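Local coordinates for putative type VI secretion protein (Escherichia coli, PDB 6SK0) that forms the trimeric VgrG spike of a type VI secretion system, which loads a phospholipase effector and is thought to puncture target cells, at residues G559-A564 with G625-A630; L575-A580 with T619-P624; T492-R497 with M506-G511. All blocks are in the same frame, centred on the assembly; numbering follows the deposited sequence.

Contact 1: residues G559-A564 with G625-A630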
ATOM      1  N   GLY A 559      -5.205  -6.813 -21.245  1.00 40.98           N
ATOM      2  CA  GLY A 559      -4.325  -6.232 -20.252  1.00 40.98           C
ATOM      3  C   GLY A 559      -3.981  -4.797 -20.578  1.00 40.98           C
ATOM      4  O   GLY A 559      -4.087  -4.336 -21.712  1.00 40.98           O
ATOM      5  N   ILE A 560      -3.551  -4.076 -19.554  1.00 38.52           N
ATOM      6  CA  ILE A 560      -3.210  -2.670 -19.655  1.00 38.52           C
ATOM      7  C   ILE A 560      -1.758  -2.518 -19.248  1.00 38.52           C
ATOM      8  O   ILE A 560      -1.372  -2.911 -18.141  1.00 38.52           O
ATOM      9  CB  ILE A 560      -4.117  -1.797 -18.774  1.00 38.52           C
ATOM     10  CG1 ILE A 560      -5.594  -2.123 -19.019  1.00 38.52           C
ATOM     11  CG2 ILE A 560      -3.805  -0.330 -18.979  1.00 38.52           C
ATOM     12  CD1 ILE A 560      -6.248  -1.298 -20.058  1.00 38.52           C
ATOM     13  N   PHE A 561      -0.959  -1.959 -20.132  1.00 39.14           N
ATOM     14  CA  PHE A 561       0.410  -1.577 -19.830  1.00 39.14           C
ATOM     15  C   PHE A 561       0.492  -0.058 -19.881  1.00 39.14           C
ATOM     16  O   PHE A 561       0.356   0.541 -20.950  1.00 39.14           O
ATOM     17  CB  PHE A 561       1.391  -2.220 -20.803  1.00 39.14           C
ATOM     18  CG  PHE A 561       2.824  -1.963 -20.468  1.00 39.14           C
ATOM     19  CD1 PHE A 561       3.238  -1.896 -19.153  1.00 39.14           C
ATOM     20  CD2 PHE A 561       3.760  -1.786 -21.466  1.00 39.14           C
ATOM     21  CE1 PHE A 561       4.554  -1.664 -18.841  1.00 39.14           C
ATOM     22  CE2 PHE A 561       5.081  -1.552 -21.159  1.00 39.14           C
ATOM     23  CZ  PHE A 561       5.478  -1.494 -19.846  1.00 39.14           C
ATOM     24  N   ILE A 562       0.689   0.562 -18.730  1.00 37.85           N
ATOM     25  CA  ILE A 562       0.895   1.998 -18.632  1.00 37.85           C
ATOM     26  C   ILE A 562       2.319   2.216 -18.168  1.00 37.85           C
ATOM     27  O   ILE A 562       2.708   1.765 -17.084  1.00 37.85           O
ATOM     28  CB  ILE A 562      -0.112   2.664 -17.688  1.00 37.85           C
ATOM     29  CG1 ILE A 562      -1.530   2.427 -18.197  1.00 37.85           C
ATOM     30  CG2 ILE A 562       0.191   4.146 -17.554  1.00 37.85           C
ATOM     31  CD1 ILE A 562      -2.591   2.914 -17.279  1.00 37.85           C
ATOM     32  N   SER A 563       3.096   2.898 -18.985  1.00 40.97           N
ATOM     33  CA  SER A 563       4.533   2.897 -18.828  1.00 40.97           C
ATOM     34  C   SER A 563       5.095   4.266 -19.153  1.00 40.97           C
ATOM     35  O   SER A 563       4.753   4.857 -20.178  1.00 40.97           O
ATOM     36  CB  SER A 563       5.160   1.832 -19.728  1.00 40.97           C
ATOM     37  OG  SER A 563       6.526   2.073 -19.945  1.00 40.97           O
ATOM     38  N   ALA A 564       5.953   4.764 -18.274  1.00 42.12           N
ATOM     39  CA  ALA A 564       6.764   5.935 -18.561  1.00 42.12           C
ATOM     40  C   ALA A 564       8.129   5.559 -19.120  1.00 42.12           C
ATOM     41  O   ALA A 564       9.096   6.297 -18.929  1.00 42.12           O
ATOM     42  CB  ALA A 564       6.909   6.802 -17.312  1.00 42.12           C
ATOM     43  N   GLY A 625      -3.903  -8.562 -16.830  1.00 39.51           N
ATOM     44  CA  GLY A 625      -3.553  -7.776 -15.675  1.00 39.51           C
ATOM     45  C   GLY A 625      -3.355  -6.319 -16.036  1.00 39.51           C
ATOM     46  O   GLY A 625      -3.642  -5.866 -17.144  1.00 39.51           O
ATOM     47  N   MET A 626      -2.853  -5.575 -15.072  1.00 38.68           N
ATOM     48  CA  MET A 626      -2.521  -4.182 -15.277  1.00 38.68           C
ATOM     49  C   MET A 626      -1.136  -3.942 -14.720  1.00 38.68           C
ATOM     50  O   MET A 626      -0.862  -4.256 -13.560  1.00 38.68           O
ATOM     51  CB  MET A 626      -3.534  -3.266 -14.613  1.00 38.68           C
ATOM     52  CG  MET A 626      -3.548  -1.878 -15.187  1.00 38.68           C
ATOM     53  SD  MET A 626      -4.797  -0.869 -14.401  1.00 38.68           S
ATOM     54  CE  MET A 626      -3.875  -0.431 -12.958  1.00 38.68           C
ATOM     55  N   LEU A 627      -0.267  -3.408 -15.553  1.00 37.77           N
ATOM     56  CA  LEU A 627       1.106  -3.131 -15.179  1.00 37.77           C
ATOM     57  C   LEU A 627       1.336  -1.636 -15.321  1.00 37.77           C
ATOM     58  O   LEU A 627       1.266  -1.092 -16.425  1.00 37.77           O
ATOM     59  CB  LEU A 627       2.075  -3.934 -16.037  1.00 37.77           C
ATOM     60  CG  LEU A 627       3.556  -3.771 -15.726  1.00 37.77           C
ATOM     61  CD1 LEU A 627       3.840  -4.050 -14.261  1.00 37.77           C
ATOM     62  CD2 LEU A 627       4.350  -4.691 -16.619  1.00 37.77           C
ATOM     63  N   LEU A 628       1.581  -0.979 -14.201  1.00 37.79           N
ATOM     64  CA  LEU A 628       1.961   0.420 -14.165  1.00 37.79           C
ATOM     65  C   LEU A 628       3.434   0.486 -13.814  1.00 37.79           C
ATOM     66  O   LEU A 628       3.847   0.012 -12.752  1.00 37.79           O
ATOM     67  CB  LEU A 628       1.130   1.196 -13.151  1.00 37.79           C
ATOM     68  CG  LEU A 628      -0.378   0.959 -13.157  1.00 37.79           C
ATOM     69  CD1 LEU A 628      -1.027   1.844 -12.123  1.00 37.79           C
ATOM     70  CD2 LEU A 628      -0.959   1.229 -14.515  1.00 37.79           C
ATOM     71  N   HIS A 629       4.224   1.049 -14.709  1.00 39.62           N
ATOM     72  CA  HIS A 629       5.646   1.174 -14.469  1.00 39.62           C
ATOM     73  C   HIS A 629       6.122   2.548 -14.890  1.00 39.62           C
ATOM     74  O   HIS A 629       5.762   3.032 -15.963  1.00 39.62           O
ATOM     75  CB  HIS A 629       6.444   0.108 -15.208  1.00 39.62           C
ATOM     76  CG  HIS A 629       7.915   0.291 -15.070  1.00 39.62           C
ATOM     77  ND1 HIS A 629       8.685   0.863 -16.053  1.00 39.62           N
ATOM     78  CD2 HIS A 629       8.748   0.040 -14.037  1.00 39.62           C
ATOM     79  CE1 HIS A 629       9.936   0.931 -15.643  1.00 39.62           C
ATOM     80  NE2 HIS A 629      10.002   0.434 -14.424  1.00 39.62           N
ATOM     81  N   ALA A 630       6.930   3.168 -14.041  1.00 39.78           N
ATOM     82  CA  ALA A 630       7.582   4.399 -14.375  1.00 39.78           C
ATOM     83  C   ALA A 630       9.008   4.247 -13.870  1.00 39.78           C
ATOM     84  O   ALA A 630       9.215   3.743 -12.761  1.00 39.78           O
ATOM     85  CB  ALA A 630       6.912   5.627 -13.760  1.00 39.78           C
TER
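Ile560 and Met626, Phe561 and Leu627, and Ile562 and Leu628 lie side by side in parallel register, each pair pointing the same way from strands whose axes run 4.8 Å apart at an angle of 3°. On one face Met626 CG rests against Ile560 CB at 3.6 Å. Next along, the CD2 branch of Leu628 comes within 3.6 Å of both CB and CD1 of Ile562; chi1 of -46° sets CG of Leu628 beside its own N and lets CD2 lean across. On this face Leu628 meets Leu628 of the third subunit. On the opposite face Phe561 CE1 touches Leu627 CD2 at 3.8 Å, while Leu627 O stands at the ring edge, 3.5 Å from CD1. Ser563 CB covers one face of that ring near its rim. Asp565 OD1 takes hydrogen bonds from both Ser563 OG and His629 ND1. Five backbone bonds alternate between the strands, from Ile560 N to Gly625 O (3.0 Å) through Ala564 N to His629 O (2.9 Å). The result is a peptide ladder, apolar on the Ile560 face and partly polar on the other through Ser563 and His629; parallel ladders on each flank continue it into the neighbouring subunits.

Contact 2: residues L575-A580 with T619-P624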
ATOM      1  N   LEU A 575       4.319  -4.028 -26.326  1.00 46.91           N
ATOM      2  CA  LEU A 575       4.374  -4.481 -24.943  1.00 46.91           C
ATOM      3  C   LEU A 575       5.800  -4.714 -24.460  1.00 46.91           C
ATOM      4  O   LEU A 575       6.024  -5.535 -23.570  1.00 46.91           O
ATOM      5  CB  LEU A 575       3.542  -5.746 -24.771  1.00 46.91           C
ATOM      6  CG  LEU A 575       2.042  -5.546 -24.933  1.00 46.91           C
ATOM      7  CD1 LEU A 575       1.324  -6.837 -24.651  1.00 46.91           C
ATOM      8  CD2 LEU A 575       1.552  -4.434 -24.021  1.00 46.91           C
ATOM      9  N   ASP A 576       6.766  -4.006 -25.026  1.00 48.14           N
ATOM     10  CA  ASP A 576       8.151  -4.104 -24.587  1.00 48.14           C
ATOM     11  C   ASP A 576       8.262  -3.544 -23.173  1.00 48.14           C
ATOM     12  O   ASP A 576       8.089  -2.342 -22.956  1.00 48.14           O
ATOM     13  CB  ASP A 576       9.042  -3.345 -25.559  1.00 48.14           C
ATOM     14  CG  ASP A 576       9.863  -4.262 -26.429  1.00 48.14           C
ATOM     15  OD1 ASP A 576       9.415  -5.398 -26.675  1.00 48.14           O
ATOM     16  OD2 ASP A 576      10.936  -3.837 -26.909  1.00 48.14           O
ATOM     17  N   MET A 577       8.525  -4.409 -22.203  1.00 45.66           N
ATOM     18  CA  MET A 577       8.440  -4.019 -20.802  1.00 45.66           C
ATOM     19  C   MET A 577       9.634  -4.543 -20.021  1.00 45.66           C
ATOM     20  O   MET A 577       9.496  -5.027 -18.895  1.00 45.66           O
ATOM     21  CB  MET A 577       7.132  -4.507 -20.183  1.00 45.66           C
ATOM     22  CG  MET A 577       6.863  -5.981 -20.409  1.00 45.66           C
ATOM     23  SD  MET A 577       5.555  -6.625 -19.362  1.00 45.66           S
ATOM     24  CE  MET A 577       4.111  -5.957 -20.172  1.00 45.66           C
ATOM     25  N   ASP A 578      10.827  -4.436 -20.605  1.00 47.03           N
ATOM     26  CA  ASP A 578      12.012  -5.033 -19.998  1.00 47.03           C
ATOM     27  C   ASP A 578      12.307  -4.445 -18.625  1.00 47.03           C
ATOM     28  O   ASP A 578      12.599  -5.183 -17.682  1.00 47.03           O
ATOM     29  CB  ASP A 578      13.209  -4.865 -20.929  1.00 47.03           C
ATOM     30  CG  ASP A 578      13.176  -5.828 -22.089  1.00 47.03           C
ATOM     31  OD1 ASP A 578      12.078  -6.096 -22.624  1.00 47.03           O
ATOM     32  OD2 ASP A 578      14.254  -6.303 -22.495  1.00 47.03           O
ATOM     33  N   GLU A 579      12.225  -3.125 -18.484  1.00 45.58           N
ATOM     34  CA  GLU A 579      12.496  -2.522 -17.186  1.00 45.58           C
ATOM     35  C   GLU A 579      11.396  -2.852 -16.184  1.00 45.58           C
ATOM     36  O   GLU A 579      11.676  -3.135 -15.014  1.00 45.58           O
ATOM     37  CB  GLU A 579      12.672  -1.014 -17.331  1.00 45.58           C
ATOM     38  CG  GLU A 579      13.124  -0.315 -16.059  1.00 45.58           C
ATOM     39  CD  GLU A 579      14.176  -1.092 -15.274  1.00 45.58           C
ATOM     40  OE1 GLU A 579      15.201  -1.491 -15.863  1.00 45.58           O
ATOM     41  OE2 GLU A 579      13.979  -1.294 -14.062  1.00 45.58           O
ATOM     42  N   ALA A 580      10.141  -2.842 -16.628  1.00 43.39           N
ATOM     43  CA  ALA A 580       9.052  -3.249 -15.752  1.00 43.39           C
ATOM     44  C   ALA A 580       9.201  -4.706 -15.332  1.00 43.39           C
ATOM     45  O   ALA A 580       8.919  -5.061 -14.183  1.00 43.39           O
ATOM     46  CB  ALA A 580       7.710  -3.019 -16.442  1.00 43.39           C
ATOM     47  N   THR A 619       4.059 -10.374 -16.732  1.00 43.92           N
ATOM     48  CA  THR A 619       5.147 -10.441 -17.693  1.00 43.92           C
ATOM     49  C   THR A 619       4.576 -10.633 -19.085  1.00 43.92           C
ATOM     50  O   THR A 619       3.918 -11.637 -19.359  1.00 43.92           O
ATOM     51  CB  THR A 619       6.102 -11.575 -17.338  1.00 43.92           C
ATOM     52  OG1 THR A 619       6.681 -11.316 -16.059  1.00 43.92           O
ATOM     53  CG2 THR A 619       7.204 -11.678 -18.366  1.00 43.92           C
ATOM     54  N   ASP A 620       4.791  -9.643 -19.944  1.00 45.10           N
ATOM     55  CA  ASP A 620       4.218  -9.577 -21.283  1.00 45.10           C
ATOM     56  C   ASP A 620       2.698  -9.569 -21.271  1.00 45.10           C
ATOM     57  O   ASP A 620       2.079  -9.762 -22.318  1.00 45.10           O
ATOM     58  CB  ASP A 620       4.726 -10.721 -22.165  1.00 45.10           C
ATOM     59  CG  ASP A 620       6.191 -10.990 -21.963  1.00 45.10           C
ATOM     60  OD1 ASP A 620       7.001 -10.073 -22.202  1.00 45.10           O
ATOM     61  OD2 ASP A 620       6.536 -12.112 -21.547  1.00 45.10           O
ATOM     62  N   LEU A 621       2.086  -9.347 -20.109  1.00 42.52           N
ATOM     63  CA  LEU A 621       0.637  -9.346 -19.945  1.00 42.52           C
ATOM     64  C   LEU A 621       0.005 -10.569 -20.604  1.00 42.52           C
ATOM     65  O   LEU A 621      -0.923 -10.471 -21.404  1.00 42.52           O
ATOM     66  CB  LEU A 621       0.029  -8.044 -20.474  1.00 42.52           C
ATOM     67  CG  LEU A 621       0.311  -6.807 -19.618  1.00 42.52           C
ATOM     68  CD1 LEU A 621      -0.182  -5.522 -20.280  1.00 42.52           C
ATOM     69  CD2 LEU A 621      -0.295  -6.957 -18.225  1.00 42.52           C
ATOM     70  N   THR A 622       0.534 -11.745 -20.260  1.00 43.09           N
ATOM     71  CA  THR A 622      -0.029 -12.987 -20.768  1.00 43.09           C
ATOM     72  C   THR A 622      -1.409 -13.263 -20.198  1.00 43.09           C
ATOM     73  O   THR A 622      -2.167 -14.036 -20.784  1.00 43.09           O
ATOM     74  CB  THR A 622       0.909 -14.157 -20.472  1.00 43.09           C
ATOM     75  OG1 THR A 622       1.122 -14.261 -19.062  1.00 43.09           O
ATOM     76  CG2 THR A 622       2.238 -13.946 -21.163  1.00 43.09           C
ATOM     77  N   ALA A 623      -1.747 -12.655 -19.073  1.00 41.65           N
ATOM     78  CA  ALA A 623      -3.090 -12.636 -18.537  1.00 41.65           C
ATOM     79  C   ALA A 623      -3.572 -11.193 -18.448  1.00 41.65           C
ATOM     80  O   ALA A 623      -2.756 -10.274 -18.371  1.00 41.65           O
ATOM     81  CB  ALA A 623      -3.144 -13.301 -17.156  1.00 41.65           C
ATOM     82  N   PRO A 624      -4.881 -10.952 -18.487  1.00 41.01           N
ATOM     83  CA  PRO A 624      -5.368  -9.565 -18.455  1.00 41.01           C
ATOM     84  C   PRO A 624      -5.156  -8.899 -17.108  1.00 41.01           C
ATOM     85  O   PRO A 624      -6.088  -8.706 -16.326  1.00 41.01           O
ATOM     86  CB  PRO A 624      -6.856  -9.705 -18.786  1.00 41.01           C
ATOM     87  CG  PRO A 624      -7.178 -11.103 -18.471  1.00 41.01           C
ATOM     88  CD  PRO A 624      -5.967 -11.896 -18.779  1.00 41.01           C
TER
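Leu575 and Asp620 mark the nearest approach of the two backbones, CA to CA 6.3 Å, where an irregular segment leading into helix 578-600 passes the turn after helix 608-618. Asp620 and Leu621 both have positive phi (60° and 48°), evidence that the chain turns sharply there. Met577, at the N-cap position of helix 578-600, carries most of the contact. Its SD accepts a weak hydrogen bond from Asp620 N at 3.2 Å, bent to 145° at the hydrogen, so a thioether meets a peptide N-H just beyond the end of helix 608-618. The side chain of Met577 runs out extended and then folds at chi3. That fold carries CE past the sulfur to Leu621, whose CG it meets at 3.9 Å, and CE also lies 3.8 Å from Asp620 CA. Met577 thus meets the turn through two atoms, the sulfur by a weak hydrogen bond and the methyl by apolar packing. Leu575 reaches the same turn with its two branches divided: CD1 stands 3.8 Å from Asp620 O, and CD2 lies 4.3 Å from Leu621 CD1, a looser apolar touch. The Asp620 carboxylate is exposed, its OD1 6.5 Å from the like-charged Asp578 OD1 without touching it. Backbone atoms also reach across the trimer: Leu621 O accepts from Trp551 NE1 of the second subunit, and Asp576 O from Arg555 NH2 of that same chain. Beneath the contact lie two strands: Phe561 of strand 559-563 packs against Leu575, Met577 and Leu621, and Leu627 of strand 626-629 packs on Met577. The start of one helix and the turn leaving the other are in this way seated together on the parallel strand pair.

Contact 3: residues T492-R497 with M506-G511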
ATOM      1  N   THR A 492       0.280  25.128 -43.448  1.00 60.93           N
ATOM      2  CA  THR A 492       0.731  24.024 -42.603  1.00 60.93           C
ATOM      3  C   THR A 492      -0.348  23.493 -41.667  1.00 60.93           C
ATOM      4  O   THR A 492      -0.033  22.761 -40.726  1.00 60.93           O
ATOM      5  CB  THR A 492       1.975  24.404 -41.784  1.00 60.93           C
ATOM      6  OG1 THR A 492       1.622  25.362 -40.780  1.00 60.93           O
ATOM      7  CG2 THR A 492       3.055  24.982 -42.684  1.00 60.93           C
ATOM      8  N   ARG A 493      -1.616  23.814 -41.903  1.00 59.48           N
ATOM      9  CA  ARG A 493      -2.713  23.293 -41.100  1.00 59.48           C
ATOM     10  C   ARG A 493      -3.736  22.648 -42.020  1.00 59.48           C
ATOM     11  O   ARG A 493      -4.417  23.341 -42.782  1.00 59.48           O
ATOM     12  CB  ARG A 493      -3.362  24.392 -40.261  1.00 59.48           C
ATOM     13  CG  ARG A 493      -2.639  24.662 -38.963  1.00 59.48           C
ATOM     14  CD  ARG A 493      -3.576  25.126 -37.869  1.00 59.48           C
ATOM     15  NE  ARG A 493      -2.878  25.228 -36.593  1.00 59.48           N
ATOM     16  CZ  ARG A 493      -3.457  25.553 -35.444  1.00 59.48           C
ATOM     17  NH1 ARG A 493      -4.754  25.812 -35.405  1.00 59.48           N
ATOM     18  NH2 ARG A 493      -2.737  25.620 -34.335  1.00 59.48           N
ATOM     19  N   ASN A 494      -3.825  21.326 -41.962  1.00 59.45           N
ATOM     20  CA  ASN A 494      -4.849  20.564 -42.661  1.00 59.45           C
ATOM     21  C   ASN A 494      -5.950  20.241 -41.664  1.00 59.45           C
ATOM     22  O   ASN A 494      -5.692  19.605 -40.637  1.00 59.45           O
ATOM     23  CB  ASN A 494      -4.267  19.289 -43.266  1.00 59.45           C
ATOM     24  CG  ASN A 494      -3.181  19.572 -44.271  1.00 59.45           C
ATOM     25  OD1 ASN A 494      -2.006  19.310 -44.021  1.00 59.45           O
ATOM     26  ND2 ASN A 494      -3.565  20.113 -45.418  1.00 59.45           N
ATOM     27  N   VAL A 495      -7.165  20.690 -41.958  1.00 59.24           N
ATOM     28  CA  VAL A 495      -8.278  20.592 -41.026  1.00 59.24           C
ATOM     29  C   VAL A 495      -9.438  19.891 -41.712  1.00 59.24           C
ATOM     30  O   VAL A 495      -9.903  20.338 -42.767  1.00 59.24           O
ATOM     31  CB  VAL A 495      -8.718  21.969 -40.511  1.00 59.24           C
ATOM     32  CG1 VAL A 495      -9.685  21.807 -39.362  1.00 59.24           C
ATOM     33  CG2 VAL A 495      -7.514  22.781 -40.078  1.00 59.24           C
ATOM     34  N   ILE A 496      -9.902  18.801 -41.114  1.00 58.07           N
ATOM     35  CA  ILE A 496     -11.184  18.194 -41.437  1.00 58.07           C
ATOM     36  C   ILE A 496     -12.155  18.649 -40.357  1.00 58.07           C
ATOM     37  O   ILE A 496     -12.248  18.036 -39.293  1.00 58.07           O
ATOM     38  CB  ILE A 496     -11.090  16.670 -41.504  1.00 58.07           C
ATOM     39  CG1 ILE A 496     -10.087  16.250 -42.574  1.00 58.07           C
ATOM     40  CG2 ILE A 496     -12.454  16.061 -41.760  1.00 58.07           C
ATOM     41  CD1 ILE A 496     -10.003  14.761 -42.761  1.00 58.07           C
ATOM     42  N   ARG A 497     -12.869  19.738 -40.614  1.00 59.13           N
ATOM     43  CA  ARG A 497     -13.763  20.336 -39.637  1.00 59.13           C
ATOM     44  C   ARG A 497     -15.203  20.180 -40.099  1.00 59.13           C
ATOM     45  O   ARG A 497     -15.528  20.489 -41.248  1.00 59.13           O
ATOM     46  CB  ARG A 497     -13.434  21.814 -39.421  1.00 59.13           C
ATOM     47  CG  ARG A 497     -13.933  22.365 -38.107  1.00 59.13           C
ATOM     48  CD  ARG A 497     -14.049  23.871 -38.144  1.00 59.13           C
ATOM     49  NE  ARG A 497     -15.287  24.310 -38.779  1.00 59.13           N
ATOM     50  CZ  ARG A 497     -16.427  24.530 -38.130  1.00 59.13           C
ATOM     51  NH1 ARG A 497     -16.492  24.352 -36.819  1.00 59.13           N
ATOM     52  NH2 ARG A 497     -17.501  24.927 -38.793  1.00 59.13           N
ATOM     53  N   MET A 506      -4.379  18.612 -38.477  1.00 56.12           N
ATOM     54  CA  MET A 506      -2.985  18.214 -38.599  1.00 56.12           C
ATOM     55  C   MET A 506      -2.157  19.463 -38.840  1.00 56.12           C
ATOM     56  O   MET A 506      -2.330  20.140 -39.856  1.00 56.12           O
ATOM     57  CB  MET A 506      -2.798  17.203 -39.727  1.00 56.12           C
ATOM     58  CG  MET A 506      -3.445  15.868 -39.450  1.00 56.12           C
ATOM     59  SD  MET A 506      -3.007  14.596 -40.639  1.00 56.12           S
ATOM     60  CE  MET A 506      -3.810  13.168 -39.926  1.00 56.12           C
ATOM     61  N   GLU A 507      -1.279  19.776 -37.900  1.00 56.44           N
ATOM     62  CA  GLU A 507      -0.403  20.931 -37.994  1.00 56.44           C
ATOM     63  C   GLU A 507       0.931  20.488 -38.577  1.00 56.44           C
ATOM     64  O   GLU A 507       1.604  19.629 -38.006  1.00 56.44           O
ATOM     65  CB  GLU A 507      -0.215  21.575 -36.626  1.00 56.44           C
ATOM     66  CG  GLU A 507       0.906  22.578 -36.560  1.00 56.44           C
ATOM     67  CD  GLU A 507       0.636  23.801 -37.408  1.00 56.44           C
ATOM     68  OE1 GLU A 507      -0.125  24.684 -36.967  1.00 56.44           O
ATOM     69  OE2 GLU A 507       1.189  23.884 -38.518  1.00 56.44           O
ATOM     70  N   ASP A 508       1.314  21.084 -39.698  1.00 58.89           N
ATOM     71  CA  ASP A 508       2.497  20.677 -40.439  1.00 58.89           C
ATOM     72  C   ASP A 508       3.740  21.484 -40.119  1.00 58.89           C
ATOM     73  O   ASP A 508       4.813  21.145 -40.620  1.00 58.89           O
ATOM     74  CB  ASP A 508       2.240  20.774 -41.937  1.00 58.89           C
ATOM     75  CG  ASP A 508       1.423  19.640 -42.451  1.00 58.89           C
ATOM     76  OD1 ASP A 508       1.880  19.014 -43.424  1.00 58.89           O
ATOM     77  OD2 ASP A 508       0.349  19.360 -41.878  1.00 58.89           O
ATOM     78  N   LYS A 509       3.631  22.540 -39.323  1.00 57.44           N
ATOM     79  CA  LYS A 509       4.784  23.393 -39.081  1.00 57.44           C
ATOM     80  C   LYS A 509       5.927  22.570 -38.510  1.00 57.44           C
ATOM     81  O   LYS A 509       5.787  21.941 -37.458  1.00 57.44           O
ATOM     82  CB  LYS A 509       4.414  24.533 -38.142  1.00 57.44           C
ATOM     83  CG  LYS A 509       5.563  25.469 -37.862  1.00 57.44           C
ATOM     84  CD  LYS A 509       5.372  26.211 -36.569  1.00 57.44           C
ATOM     85  CE  LYS A 509       5.843  27.637 -36.708  1.00 57.44           C
ATOM     86  NZ  LYS A 509       5.718  28.363 -35.426  1.00 57.44           N
ATOM     87  N   ARG A 510       7.044  22.547 -39.234  1.00 57.55           N
ATOM     88  CA  ARG A 510       8.146  21.657 -38.903  1.00 57.55           C
ATOM     89  C   ARG A 510       8.667  21.934 -37.503  1.00 57.55           C
ATOM     90  O   ARG A 510       8.815  23.088 -37.096  1.00 57.55           O
ATOM     91  CB  ARG A 510       9.269  21.806 -39.925  1.00 57.55           C
ATOM     92  CG  ARG A 510       8.841  21.534 -41.348  1.00 57.55           C
ATOM     93  CD  ARG A 510       8.035  20.259 -41.452  1.00 57.55           C
ATOM     94  NE  ARG A 510       7.942  19.797 -42.832  1.00 57.55           N
ATOM     95  CZ  ARG A 510       7.009  20.185 -43.695  1.00 57.55           C
ATOM     96  NH1 ARG A 510       7.023  19.709 -44.929  1.00 57.55           N
ATOM     97  NH2 ARG A 510       6.068  21.041 -43.328  1.00 57.55           N
ATOM     98  N   GLY A 511       8.932  20.865 -36.764  1.00 54.41           N
ATOM     99  CA  GLY A 511       9.342  20.981 -35.389  1.00 54.41           C
ATOM    100  C   GLY A 511       8.230  21.292 -34.418  1.00 54.41           C
ATOM    101  O   GLY A 511       8.472  21.274 -33.209  1.00 54.41           O
TER
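The beta hairpin of strands 493-497 and 503-507 opens here at its end away from the connecting turn, with Arg493 facing Glu507 and Asn494 facing Met506. Asn494 and Met506 form the hydrogen-bonded pair: Asn494 N gives to Met506 O at 2.8 Å, and Met506 N gives to Asn494 O at 2.7 Å. Arg493 and Glu507 make up the adjoining non-hydrogen-bonded pair, and their side chains supply the link that the peptides do not. Arg493 NE forms a salt bridge with Glu507 OE1 at 2.8 Å, nearly straight at 167°. The carboxylate oxygen lies in the guanidinium plane at its edge, yet the donor comes from above the carboxylate plane, and the two flat groups are turned 59° against each other. Glu507 gets there because CG is anti to the backbone N and the chain bends at chi2 (66°), turning the acid across toward Thr492 and Arg493 of the partner segment. Its second oxygen, OE2, receives Lys509 N at 2.9 Å on the anti side, so one carboxylate joins the neighbouring strand and the backbone two residues ahead. Thr492 OG1 lies 2.7 Å from that same OE2, though its one proton has another acceptor within reach. With Arg505 and Arg537 close to Arg493, the negative charge of Glu507 may offset a local gathering of positive groups. Beyond the pairing Lys509 leads outward to a salt bridge with Glu512. Asp508 OD1 accepts weak hydrogen bonds from Thr498 OG1 and Ala500 N of the third subunit, while Asn494 and Met506 pack on that Thr498. Alternating hydrogen-bonded and non-hydrogen-bonded pairs mark antiparallel pairing, and the short connection makes it a hairpin, the first two of four consecutive antiparallel strands, 493-497 to 525-529, that start the sheet.

In the fold
From the N terminus, contact 3 comes first and closes the shortest loop, the eight residues between 492-497 and 506-511, at the start of the antiparallel sheet. The chain then passes through that sheet and strand 551-556 to strand 559-563, where contact 1 opens. Contact 1 closes only after 60 residues, most of them in helices 578-600 and 608-618, and contact 2 lies within this excursion, joining its segments across 38 residues. The centres of contacts 1 and 2 are 8 Å apart and their side chains touch, so the helical excursion is tied back to the parallel strands. Contact 3 stands apart, its centre 32 Å from that of contact 1, but all three reach the third subunit.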